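PDB 5CQF: L-lysine 6-monooxygenase from Pseudomonas syringae pv. tomato, which probably uses FAD and NADPH to hydroxylate the side-chain amine of L-lysine, a step in siderophore biosynthesis. Local coordinates for residues I26-A31 with L45-L50; T161-L166 with S424-A429; L376-D381 with I394-L399. All blocks are in the same frame, centred on the assembly; numbering follows the deposited sequence.

Contact 1. Residues I26-A31 with L45-L50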
loop_
_atom_site.group_PDB
_atom_site.type_symbol
_atom_site.label_atom_id
_atom_site.label_comp_id
_atom_site.label_asym_id
_atom_site.label_seq_id
_atom_site.Cartn_x
_atom_site.Cartn_y
_atom_site.Cartn_z
ATOM N N ILE A 26 -6.658 -13.777 -30.319
ATOM C CA ILE A 26 -7.469 -14.573 -29.406
ATOM C C ILE A 26 -8.672 -13.770 -28.961
ATOM O O ILE A 26 -9.803 -14.284 -28.881
ATOM C CB ILE A 26 -6.644 -15.023 -28.214
ATOM C CG1 ILE A 26 -5.687 -16.126 -28.652
ATOM C CG2 ILE A 26 -7.542 -15.529 -27.111
ATOM C CD1 ILE A 26 -4.508 -16.302 -27.748
ATOM N N ALA A 27 -8.421 -12.493 -28.697
ATOM C CA ALA A 27 -9.478 -11.588 -28.299
ATOM C C ALA A 27 -10.530 -11.518 -29.353
ATOM O O ALA A 27 -11.685 -11.482 -29.031
ATOM C CB ALA A 27 -8.927 -10.195 -28.049
ATOM N N LEU A 28 -10.114 -11.441 -30.621
ATOM C CA LEU A 28 -11.045 -11.424 -31.752
ATOM C C LEU A 28 -11.840 -12.699 -31.854
ATOM O O LEU A 28 -13.044 -12.640 -32.050
ATOM C CB LEU A 28 -10.294 -11.215 -33.058
ATOM C CG LEU A 28 -11.159 -11.088 -34.285
ATOM C CD1 LEU A 28 -12.002 -9.825 -34.267
ATOM C CD2 LEU A 28 -10.235 -11.125 -35.483
ATOM N N ALA A 29 -11.176 -13.845 -31.763
ATOM C CA ALA A 29 -11.902 -15.132 -31.725
ATOM C C ALA A 29 -12.891 -15.197 -30.589
ATOM O O ALA A 29 -13.984 -15.731 -30.764
ATOM C CB ALA A 29 -10.944 -16.303 -31.632
ATOM N N CYS A 30 -12.550 -14.620 -29.426
ATOM C CA CYS A 30 -13.507 -14.627 -28.324
ATOM C C CYS A 30 -14.782 -13.880 -28.686
ATOM O O CYS A 30 -15.843 -14.274 -28.286
ATOM C CB CYS A 30 -12.921 -14.038 -27.051
ATOM S SG CYS A 30 -11.660 -15.057 -26.279
ATOM N N ALA A 31 -14.694 -12.791 -29.425
ATOM C CA ALA A 31 -15.912 -12.086 -29.850
ATOM C C ALA A 31 -16.777 -12.975 -30.726
ATOM O O ALA A 31 -17.995 -12.995 -30.573
ATOM C CB ALA A 31 -15.590 -10.805 -30.598
ATOM N N LEU A 45 -20.273 -16.198 -39.420
ATOM C CA LEU A 45 -19.132 -15.795 -40.252
ATOM C C LEU A 45 -17.932 -16.715 -39.994
ATOM O O LEU A 45 -17.600 -17.010 -38.856
ATOM C CB LEU A 45 -18.803 -14.343 -39.930
ATOM C CG LEU A 45 -17.773 -13.519 -40.702
ATOM C CD1 LEU A 45 -18.133 -12.038 -40.581
ATOM C CD2 LEU A 45 -16.349 -13.744 -40.202
ATOM N N SER A 46 -17.315 -17.197 -41.063
ATOM C CA SER A 46 -16.215 -18.147 -40.972
ATOM C C SER A 46 -14.914 -17.386 -41.125
ATOM O O SER A 46 -14.715 -16.628 -42.083
ATOM C CB SER A 46 -16.323 -19.234 -42.051
ATOM O OG SER A 46 -15.769 -18.800 -43.290
ATOM N N ILE A 47 -14.029 -17.604 -40.169
ATOM C CA ILE A 47 -12.781 -16.913 -40.095
ATOM C C ILE A 47 -11.749 -17.957 -39.716
ATOM O O ILE A 47 -12.037 -18.839 -38.915
ATOM C CB ILE A 47 -12.866 -15.771 -39.065
ATOM C CG1 ILE A 47 -11.489 -15.181 -38.789
ATOM C CG2 ILE A 47 -13.437 -16.247 -37.744
ATOM C CD1 ILE A 47 -11.559 -13.845 -38.109
ATOM N N GLY A 48 -10.571 -17.880 -40.318
ATOM C CA GLY A 48 -9.454 -18.782 -40.005
ATOM C C GLY A 48 -8.286 -17.992 -39.443
ATOM O O GLY A 48 -8.119 -16.815 -39.767
ATOM N N TYR A 49 -7.468 -18.609 -38.599
ATOM C CA TYR A 49 -6.332 -17.880 -38.032
ATOM C C TYR A 49 -5.020 -18.580 -38.363
ATOM O O TYR A 49 -4.923 -19.801 -38.269
ATOM C CB TYR A 49 -6.480 -17.715 -36.509
ATOM C CG TYR A 49 -7.777 -17.084 -36.071
ATOM C CD1 TYR A 49 -8.936 -17.832 -35.991
ATOM C CD2 TYR A 49 -7.838 -15.740 -35.715
ATOM C CE1 TYR A 49 -10.133 -17.265 -35.581
ATOM C CE2 TYR A 49 -9.028 -15.162 -35.314
ATOM C CZ TYR A 49 -10.175 -15.933 -35.240
ATOM O OH TYR A 49 -11.371 -15.375 -34.853
ATOM N N LEU A 50 -4.013 -17.800 -38.733
ATOM C CA LEU A 50 -2.728 -18.348 -39.113
ATOM C C LEU A 50 -1.719 -17.797 -38.154
ATOM O O LEU A 50 -1.509 -16.586 -38.147
ATOM C CB LEU A 50 -2.357 -17.865 -40.510
ATOM C CG LEU A 50 -2.927 -18.506 -41.783
ATOM C CD1 LEU A 50 -4.238 -19.263 -41.615
ATOM C CD2 LEU A 50 -3.111 -17.398 -42.799
#
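Y49 and A29 make the tight part of this contact: the phenol oxygen OH lies 3.2 Å from A29 CA, and the A29 methyl CB stands 3.7 Å from Y49 CZ, oblique to the ring. The short A29 side chain lets the phenol oxygen come up to the helix backbone. The Y49 ring reaches the helix because its CG sits beside the backbone N (chi1 -54°), sending the long flat group across the gap between strand and helix. L28 closes one edge of that ring, its CD2 lying near the ring plane, 4.2 Å from Y49 CE2. These segments belong to the beta-alpha-beta unit of strand 16-19, helix 23-37 and strand 47-50, whose G20-G22-G25 turn fits the Rossmann-type fingerprint expected of an FAD-binding domain. Helix and strand run nearly antiparallel at 162°, their axes 10.5 Å apart; the long Y49 side chain spans most of that gap to reach small A29, while L28 and I47 meet part-way. F21 adds an edge-to-face partner for Y49. The looser part lies toward the start of the strand, where branched I47 offers only its terminal CD1, 4.0 Å from L28 CD2, and the partly exposed residues before it make no contact with helix 23-37.

Contact 2. Residues T161-L166 with S424-A429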
loop_
_atom_site.group_PDB
_atom_site.type_symbol
_atom_site.label_atom_id
_atom_site.label_comp_id
_atom_site.label_asym_id
_atom_site.label_seq_id
_atom_site.Cartn_x
_atom_site.Cartn_y
_atom_site.Cartn_z
ATOM N N THR A 161 -9.510 -14.591 -49.553
ATOM C CA THR A 161 -10.488 -13.838 -48.778
ATOM C C THR A 161 -10.615 -12.416 -49.284
ATOM O O THR A 161 -9.672 -11.880 -49.845
ATOM C CB THR A 161 -10.081 -13.798 -47.286
ATOM O OG1 THR A 161 -11.161 -13.291 -46.504
ATOM C CG2 THR A 161 -8.863 -12.902 -47.089
ATOM N N ARG A 162 -11.777 -11.808 -49.072
ATOM C CA ARG A 162 -11.952 -10.358 -49.249
ATOM C C ARG A 162 -11.658 -9.573 -47.952
ATOM O O ARG A 162 -11.617 -8.337 -47.964
ATOM C CB ARG A 162 -13.396 -10.038 -49.683
ATOM C CG ARG A 162 -13.825 -10.550 -51.051
ATOM C CD ARG A 162 -15.249 -10.095 -51.393
ATOM N NE ARG A 162 -15.815 -10.788 -52.567
ATOM C CZ ARG A 162 -15.747 -10.374 -53.843
ATOM N NH1 ARG A 162 -15.137 -9.239 -54.190
ATOM N NH2 ARG A 162 -16.301 -11.114 -54.796
ATOM N N ASN A 163 -11.499 -10.268 -46.822
ATOM C CA ASN A 163 -11.431 -9.585 -45.532
ATOM C C ASN A 163 -10.235 -10.027 -44.733
ATOM O O ASN A 163 -10.141 -11.186 -44.360
ATOM C CB ASN A 163 -12.724 -9.811 -44.773
ATOM C CG ASN A 163 -13.915 -9.219 -45.510
ATOM O OD1 ASN A 163 -13.963 -8.000 -45.740
ATOM N ND2 ASN A 163 -14.849 -10.068 -45.930
ATOM N N LEU A 164 -9.307 -9.103 -44.499
ATOM C CA LEU A 164 -8.025 -9.455 -43.909
ATOM C C LEU A 164 -7.769 -8.670 -42.622
ATOM O O LEU A 164 -7.949 -7.455 -42.594
ATOM C CB LEU A 164 -6.906 -9.162 -44.906
ATOM C CG LEU A 164 -5.496 -9.587 -44.460
ATOM C CD1 LEU A 164 -5.368 -11.102 -44.446
ATOM C CD2 LEU A 164 -4.414 -8.975 -45.333
ATOM N N VAL A 165 -7.348 -9.365 -41.563
ATOM C CA VAL A 165 -6.976 -8.721 -40.297
ATOM C C VAL A 165 -5.523 -9.038 -39.995
ATOM O O VAL A 165 -5.124 -10.196 -40.022
ATOM C CB VAL A 165 -7.873 -9.200 -39.137
ATOM C CG1 VAL A 165 -7.508 -8.479 -37.840
ATOM C CG2 VAL A 165 -9.343 -8.975 -39.475
ATOM N N LEU A 166 -4.716 -8.013 -39.738
ATOM C CA LEU A 166 -3.316 -8.239 -39.395
ATOM C C LEU A 166 -3.181 -8.019 -37.937
ATOM O O LEU A 166 -3.402 -6.924 -37.497
ATOM C CB LEU A 166 -2.387 -7.271 -40.107
ATOM C CG LEU A 166 -1.833 -7.728 -41.451
ATOM C CD1 LEU A 166 -2.947 -7.805 -42.459
ATOM C CD2 LEU A 166 -0.766 -6.735 -41.886
ATOM N N SER A 424 -17.608 -6.490 -35.474
ATOM C CA SER A 424 -18.788 -5.861 -36.027
ATOM C C SER A 424 -18.540 -5.363 -37.453
ATOM O O SER A 424 -19.358 -5.607 -38.367
ATOM C CB SER A 424 -19.228 -4.702 -35.144
ATOM O OG SER A 424 -18.160 -3.771 -34.988
ATOM N N ALA A 425 -17.411 -4.693 -37.679
ATOM C CA ALA A 425 -17.115 -4.230 -39.040
ATOM C C ALA A 425 -17.043 -5.422 -39.979
ATOM O O ALA A 425 -17.547 -5.347 -41.081
ATOM C CB ALA A 425 -15.836 -3.413 -39.108
ATOM N N LEU A 426 -16.457 -6.532 -39.529
ATOM C CA LEU A 426 -16.401 -7.737 -40.359
ATOM C C LEU A 426 -17.781 -8.249 -40.718
ATOM O O LEU A 426 -17.993 -8.629 -41.849
ATOM C CB LEU A 426 -15.600 -8.855 -39.702
ATOM C CG LEU A 426 -14.097 -8.716 -39.885
ATOM C CD1 LEU A 426 -13.300 -9.428 -38.803
ATOM C CD2 LEU A 426 -13.694 -9.231 -41.249
ATOM N N GLU A 427 -18.714 -8.251 -39.772
ATOM C CA GLU A 427 -20.094 -8.688 -40.063
ATOM C C GLU A 427 -20.770 -7.872 -41.156
ATOM O O GLU A 427 -21.359 -8.448 -42.058
ATOM C CB GLU A 427 -20.968 -8.612 -38.817
ATOM C CG GLU A 427 -22.366 -9.184 -39.000
ATOM C CD GLU A 427 -23.240 -9.012 -37.773
ATOM O OE1 GLU A 427 -22.785 -8.397 -36.789
ATOM O OE2 GLU A 427 -24.389 -9.499 -37.785
ATOM N N ARG A 428 -20.695 -6.538 -41.058
ATOM C CA ARG A 428 -21.312 -5.639 -42.052
ATOM C C ARG A 428 -20.748 -5.890 -43.440
ATOM O O ARG A 428 -21.480 -5.886 -44.424
ATOM C CB ARG A 428 -21.138 -4.165 -41.672
ATOM C CG ARG A 428 -22.036 -3.725 -40.524
ATOM C CD ARG A 428 -21.933 -2.225 -40.260
ATOM N NE ARG A 428 -20.632 -1.821 -39.702
ATOM C CZ ARG A 428 -20.266 -1.923 -38.415
ATOM N NH1 ARG A 428 -21.088 -2.433 -37.503
ATOM N NH2 ARG A 428 -19.055 -1.519 -38.032
ATOM N N ALA A 429 -19.454 -6.163 -43.497
ATOM C CA ALA A 429 -18.775 -6.472 -44.735
ATOM C C ALA A 429 -19.120 -7.834 -45.368
ATOM O O ALA A 429 -18.485 -8.216 -46.350
ATOM C CB ALA A 429 -17.273 -6.373 -44.525
#
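L426 turns its CG beside its own backbone N (chi1 -82°), and with chi2 at 156° its two methyls spread over strand 163-166, one to each of two residues that face the helix. V165 is placed to receive one of them, its CG2 lying anti to the carbonyl carbon. L426 CD2 rests 3.7 Å from N163 CB, so the leucine meets the aliphatic root of the asparagine and not its polar end. The other methyl, L426 CD1, approaches V165 CG2 at 4.0 Å. A forked leucine suits this task, since one residue spans two positions of the strand, and a beta-branched valine offers it a methyl.

The amide of N163 is engaged beside the helix end: its ND2 bonds to D15 O and its OD1 accepts from N393 ND2, which ties the side chain to D15, just before strand 16-19, and to N393 at the start of strand 393-396. A429, the first residue to leave helical geometry, packs against it, with CB 3.9 Å from N163 OD1; its single methyl can lie against the asparagine carboxamide where the helix ends. The strand is entered through an ST turn, in which T161 OG1 accepts from N163 N at 3.1 Å, nearly straight at 168°.

Helix 412-428 thus lies on one face of the parallel sheet typical of a dinucleotide-binding domain. L426 also touches A16 of strand 16-19 and W395 of strand 393-396, the two neighbours of strand 163-166.

Contact 3. Residues L376-D381 with I394-L399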
loop_
_atom_site.group_PDB
_atom_site.type_symbol
_atom_site.label_atom_id
_atom_site.label_comp_id
_atom_site.label_asym_id
_atom_site.label_seq_id
_atom_site.Cartn_x
_atom_site.Cartn_y
_atom_site.Cartn_z
ATOM N N LEU A 376 0.456 3.328 -44.422
ATOM C CA LEU A 376 -0.945 2.961 -44.379
ATOM C C LEU A 376 -1.770 4.085 -43.816
ATOM O O LEU A 376 -1.337 4.765 -42.904
ATOM C CB LEU A 376 -1.155 1.707 -43.522
ATOM C CG LEU A 376 -1.402 0.355 -44.208
ATOM C CD1 LEU A 376 -0.682 0.212 -45.536
ATOM C CD2 LEU A 376 -1.025 -0.788 -43.259
ATOM N N LEU A 377 -2.965 4.256 -44.371
ATOM C CA LEU A 377 -3.926 5.236 -43.901
ATOM C C LEU A 377 -5.038 4.496 -43.161
ATOM O O LEU A 377 -5.844 3.792 -43.753
ATOM C CB LEU A 377 -4.484 6.023 -45.082
ATOM C CG LEU A 377 -5.440 7.179 -44.776
ATOM C CD1 LEU A 377 -4.899 8.125 -43.706
ATOM C CD2 LEU A 377 -5.692 7.932 -46.084
ATOM N N ILE A 378 -5.053 4.639 -41.849
ATOM C CA ILE A 378 -5.891 3.770 -40.990
ATOM C C ILE A 378 -6.940 4.605 -40.264
ATOM O O ILE A 378 -6.618 5.631 -39.681
ATOM C CB ILE A 378 -5.026 2.955 -39.998
ATOM C CG1 ILE A 378 -3.972 2.159 -40.780
ATOM C CG2 ILE A 378 -5.887 1.994 -39.191
ATOM C CD1 ILE A 378 -2.866 1.541 -39.950
ATOM N N ASP A 379 -8.199 4.176 -40.298
ATOM C CA ASP A 379 -9.241 4.975 -39.673
ATOM C C ASP A 379 -9.383 4.598 -38.186
ATOM O O ASP A 379 -8.563 3.823 -37.650
ATOM C CB ASP A 379 -10.538 4.895 -40.483
ATOM C CG ASP A 379 -11.265 3.619 -40.293
ATOM O OD1 ASP A 379 -10.925 2.925 -39.322
ATOM O OD2 ASP A 379 -12.195 3.321 -41.097
ATOM N N ARG A 380 -10.395 5.164 -37.526
ATOM C CA ARG A 380 -10.587 5.014 -36.078
ATOM C C ARG A 380 -10.991 3.579 -35.680
ATOM O O ARG A 380 -10.743 3.134 -34.530
ATOM C CB ARG A 380 -11.631 6.046 -35.583
ATOM C CG ARG A 380 -12.022 5.937 -34.103
ATOM C CD ARG A 380 -10.840 6.235 -33.189
ATOM N NE ARG A 380 -11.127 5.952 -31.791
ATOM C CZ ARG A 380 -11.021 4.752 -31.196
ATOM N NH1 ARG A 380 -10.627 3.653 -31.847
ATOM N NH2 ARG A 380 -11.317 4.656 -29.905
ATOM N N ASP A 381 -11.615 2.884 -36.636
ATOM C CA ASP A 381 -11.999 1.471 -36.524
ATOM C C ASP A 381 -10.954 0.495 -37.060
ATOM O O ASP A 381 -11.289 -0.645 -37.407
ATOM C CB ASP A 381 -13.307 1.235 -37.292
ATOM C CG ASP A 381 -14.487 1.829 -36.591
ATOM O OD1 ASP A 381 -14.726 1.461 -35.420
ATOM O OD2 ASP A 381 -15.178 2.661 -37.208
ATOM N N ILE A 394 -9.259 -4.519 -45.226
ATOM C CA ILE A 394 -8.121 -4.884 -44.413
ATOM C C ILE A 394 -8.157 -4.055 -43.143
ATOM O O ILE A 394 -8.525 -2.874 -43.176
ATOM C CB ILE A 394 -6.796 -4.655 -45.161
ATOM C CG1 ILE A 394 -6.797 -5.377 -46.530
ATOM C CG2 ILE A 394 -5.620 -5.144 -44.324
ATOM C CD1 ILE A 394 -5.782 -4.838 -47.502
ATOM N N TRP A 395 -7.782 -4.701 -42.037
ATOM C CA TRP A 395 -7.723 -4.086 -40.714
ATOM C C TRP A 395 -6.355 -4.357 -40.152
ATOM O O TRP A 395 -5.831 -5.464 -40.350
ATOM C CB TRP A 395 -8.734 -4.717 -39.786
ATOM C CG TRP A 395 -10.165 -4.358 -40.074
ATOM C CD1 TRP A 395 -10.881 -3.339 -39.516
ATOM C CD2 TRP A 395 -11.063 -5.032 -40.965
ATOM N NE1 TRP A 395 -12.155 -3.329 -40.016
ATOM C CE2 TRP A 395 -12.292 -4.356 -40.906
ATOM C CE3 TRP A 395 -10.933 -6.112 -41.824
ATOM C CZ2 TRP A 395 -13.387 -4.733 -41.663
ATOM C CZ3 TRP A 395 -12.025 -6.497 -42.574
ATOM C CH2 TRP A 395 -13.237 -5.808 -42.489
ATOM N N VAL A 396 -5.772 -3.373 -39.472
ATOM C CA VAL A 396 -4.571 -3.621 -38.674
ATOM C C VAL A 396 -4.943 -3.547 -37.198
ATOM O O VAL A 396 -5.287 -2.493 -36.707
ATOM C CB VAL A 396 -3.422 -2.650 -38.990
ATOM C CG1 VAL A 396 -2.191 -2.975 -38.141
ATOM C CG2 VAL A 396 -3.065 -2.729 -40.458
ATOM N N ASN A 397 -4.885 -4.687 -36.513
ATOM C CA ASN A 397 -5.362 -4.800 -35.125
ATOM C C ASN A 397 -4.292 -4.424 -34.102
ATOM O O ASN A 397 -3.777 -5.271 -33.362
ATOM C CB ASN A 397 -5.876 -6.218 -34.868
ATOM C CG ASN A 397 -6.715 -6.317 -33.626
ATOM O OD1 ASN A 397 -6.883 -5.345 -32.899
ATOM N ND2 ASN A 397 -7.262 -7.508 -33.373
ATOM N N GLY A 398 -3.975 -3.142 -34.046
ATOM C CA GLY A 398 -2.948 -2.649 -33.119
ATOM C C GLY A 398 -2.951 -1.132 -33.086
ATOM O O GLY A 398 -3.620 -0.484 -33.893
ATOM N N LEU A 399 -2.231 -0.578 -32.122
ATOM C CA LEU A 399 -1.988 0.847 -32.056
ATOM C C LEU A 399 -0.647 1.197 -32.697
ATOM O O LEU A 399 0.199 0.334 -32.899
ATOM C CB LEU A 399 -2.022 1.316 -30.608
ATOM C CG LEU A 399 -3.434 1.322 -30.002
ATOM C CD1 LEU A 399 -3.377 1.591 -28.510
ATOM C CD2 LEU A 399 -4.308 2.369 -30.673
#
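V396 meets L376 and I378 at the last strand, 393-396, of the parallel sheet in the Rossmann-like domain, where the loop after strand 345-348 passes the sheet margin. The apolar part gathers on one methyl: V396 CG2 lies 4.0 Å from L376 CD2 and 4.3 Å from I378 CD1. CG2 is anti to the carbonyl carbon of V396, and valine, compact and beta-branched, suits a strand position that must present a methyl to two longer side chains. L376 and I378 both send their CB toward the strand.

Polar interactions shape the loop itself. D379 OD1 takes a weak hydrogen bond from D381 N at 2.8 Å (N-H...O angle 123°) and a second from R383 N, a pairing that suits a short acidic side chain able to fold back on its backbone. R380 forms a salt bridge with D260. Just beyond V396 the strand ends in an inverse gamma turn centred on N397, whose amide is tied to R418 and, weakly, to S167. The aromatic part sets D381 beside W395: the backbone carbonyl oxygen of D381 lies in the indole plane at its edge, 3.4 Å from W395 CD1, while the buried W395 NE1 has no hydrogen-bonding partner in the model.

In the fold
From the N terminus, contact 1 comes first and closes a short loop, packing helix 23-37 against strand 47-50 within the first beta-alpha-beta unit; it is complete before contact 2 opens. Contact 2 spans most of the remaining chain, bringing the C-terminal end of helix 412-428 back to strand 163-166. Contact 3 closes its own short loop wholly within that span, between the 376-381 segment and strand 393-396. All three reach the same parallel sheet. Contacts 1 and 2 meet where L45 touches helix 412-428, and contacts 2 and 3 are joined by their neighbouring strands, whereas contacts 1 and 3, with centres about 17 Å apart, do not touch.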